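Penicillin-binding protein 2B (Streptococcus pneumoniae, PDB 2WAD) probably forms, as a transpeptidase of the elongation machinery, peptide cross-links between neighbouring glycan strands of cell-wall peptidoglycan. Local coordinates at residues Asn631-Ala636 and Ala648-His653. Sequence-based numbering, arbitrary orientation.
Sequences NTNAVA and AVVFPH. With ZN (zinc ion), chain E.
Val649 N donates a hydrogen bond to Ala634 O at 2.8 Å, and Ala634 N returns a bond to Val649 O, making this an antiparallel hydrogen-bonded pair. It belongs to the beta hairpin of strands 634-638 and 645-650, in the antiparallel sheet of the transpeptidase domain, whose fold is that of the penicillin-recognising enzymes. Val635 and Ala648 form the next, non-hydrogen-bonded pair; Val635 CG1 packs on Ala648 CB on a face covered by helix 525-536, whereas Val649 faces helix 661-676.

Beyond the strands, side-chain amides take over part of the ladder. Asn633 CG lies anti to its own carbonyl carbon (chi1 -60°), which brings OD1 across to Phe651 N at 2.9 Å, with the donor tilted 16° from the amide plane. The other end of that amide, ND2, donates to Pro384 O, so the amide is fixed at both ends, by Phe651 N and by the backbone just before Ser386, the inferred acylated serine, whose side chain is about 8 Å from that of Asn633. Main chain pairs once more where Thr632 N reaches Phe651 O at 3.2 Å. Alongside it, Thr632 OG1 sits 3.5 Å from Phe651 CB; this hydroxyl is buried and has no polar partner in the model.

Asn631 repeats the amide bridge less regularly, and its high B-factors call for caution. Its OD1 accepts from His653 N at 3.1 Å, but the donor stands 58° out of the amide plane, off any lone pair. The same oxygen lies over one face of the imidazole, 3.9 Å above its centre, while His653 NE2 binds a zinc ion at 2.0 Å together with two waters.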
# COMPACT_ATOMS: atom_id res chain seq x y z
N ASN A 631 -24.86 -3.52 7.49
CA ASN A 631 -23.65 -2.85 7.98
C ASN A 631 -23.82 -1.96 9.24
O ASN A 631 -24.80 -1.20 9.35
CB ASN A 631 -22.86 -2.21 6.81
CG ASN A 631 -22.38 -3.26 5.78
OD1 ASN A 631 -22.92 -4.38 5.73
ND2 ASN A 631 -21.34 -2.93 5.00
N THR A 632 -22.90 -2.12 10.20
CA THR A 632 -22.77 -1.24 11.37
C THR A 632 -21.60 -0.23 11.29
O THR A 632 -20.76 -0.12 12.19
CB THR A 632 -22.82 -2.05 12.70
OG1 THR A 632 -21.51 -2.46 13.12
CG2 THR A 632 -23.65 -3.29 12.52
N ASN A 633 -21.54 0.54 10.21
CA ASN A 633 -20.36 1.38 9.98
C ASN A 633 -20.48 2.69 10.74
O ASN A 633 -21.57 3.08 11.15
CB ASN A 633 -20.25 1.66 8.47
CG ASN A 633 -20.11 0.38 7.64
OD1 ASN A 633 -19.63 -0.66 8.11
ND2 ASN A 633 -20.56 0.47 6.39
N ALA A 634 -19.38 3.42 10.92
CA ALA A 634 -19.45 4.70 11.63
C ALA A 634 -18.27 5.56 11.19
O ALA A 634 -17.20 5.03 10.93
CB ALA A 634 -19.39 4.47 13.16
N VAL A 635 -18.46 6.87 11.12
CA VAL A 635 -17.37 7.82 10.93
C VAL A 635 -17.48 8.89 12.02
O VAL A 635 -18.57 9.19 12.49
CB VAL A 635 -17.42 8.48 9.51
CG1 VAL A 635 -17.26 7.45 8.41
CG2 VAL A 635 -18.73 9.24 9.28
N ALA A 636 -16.36 9.46 12.45
CA ALA A 636 -16.35 10.44 13.54
C ALA A 636 -15.11 11.32 13.46
O ALA A 636 -14.09 10.90 12.90
CB ALA A 636 -16.36 9.70 14.91
N ALA A 648 -12.78 6.15 10.55
CA ALA A 648 -13.81 5.36 9.91
C ALA A 648 -13.76 3.94 10.42
O ALA A 648 -12.69 3.33 10.48
CB ALA A 648 -13.62 5.30 8.39
N VAL A 649 -14.93 3.39 10.67
CA VAL A 649 -15.01 2.03 11.18
C VAL A 649 -15.97 1.31 10.27
O VAL A 649 -17.07 1.81 10.02
CB VAL A 649 -15.50 1.96 12.65
CG1 VAL A 649 -15.79 0.49 13.02
CG2 VAL A 649 -14.44 2.58 13.59
N VAL A 650 -15.54 0.16 9.76
CA VAL A 650 -16.32 -0.56 8.77
C VAL A 650 -16.50 -1.97 9.31
O VAL A 650 -15.52 -2.68 9.51
CB VAL A 650 -15.60 -0.58 7.38
CG1 VAL A 650 -16.39 -1.41 6.39
CG2 VAL A 650 -15.41 0.88 6.86
N PHE A 651 -17.74 -2.35 9.58
CA PHE A 651 -18.02 -3.63 10.22
C PHE A 651 -19.20 -4.21 9.47
O PHE A 651 -20.35 -3.99 9.86
CB PHE A 651 -18.43 -3.39 11.68
CG PHE A 651 -18.33 -4.62 12.56
CD1 PHE A 651 -18.68 -5.86 12.07
CD2 PHE A 651 -17.90 -4.53 13.88
CE1 PHE A 651 -18.59 -7.01 12.85
CE2 PHE A 651 -17.81 -5.67 14.69
CZ PHE A 651 -18.16 -6.91 14.17
N PRO A 652 -18.94 -4.95 8.39
CA PRO A 652 -20.01 -5.36 7.49
C PRO A 652 -20.81 -6.59 7.97
O PRO A 652 -20.29 -7.43 8.68
CB PRO A 652 -19.26 -5.69 6.20
CG PRO A 652 -17.85 -5.98 6.63
CD PRO A 652 -17.59 -5.26 7.88
N HIS A 653 -22.07 -6.66 7.58
CA HIS A 653 -22.95 -7.79 7.83
C HIS A 653 -23.00 -8.25 9.28
O HIS A 653 -22.92 -9.43 9.58
CB HIS A 653 -22.65 -8.93 6.86
CG HIS A 653 -22.72 -8.50 5.43
ND1 HIS A 653 -23.90 -8.08 4.85
CD2 HIS A 653 -21.77 -8.40 4.47
CE1 HIS A 653 -23.67 -7.74 3.59
NE2 HIS A 653 -22.39 -7.90 3.34
ZN ZN E . -21.26 -7.04 1.92
O HOH W 1 -19.66 -8.55 1.51
O HOH W 2 -20.24 -5.15 2.39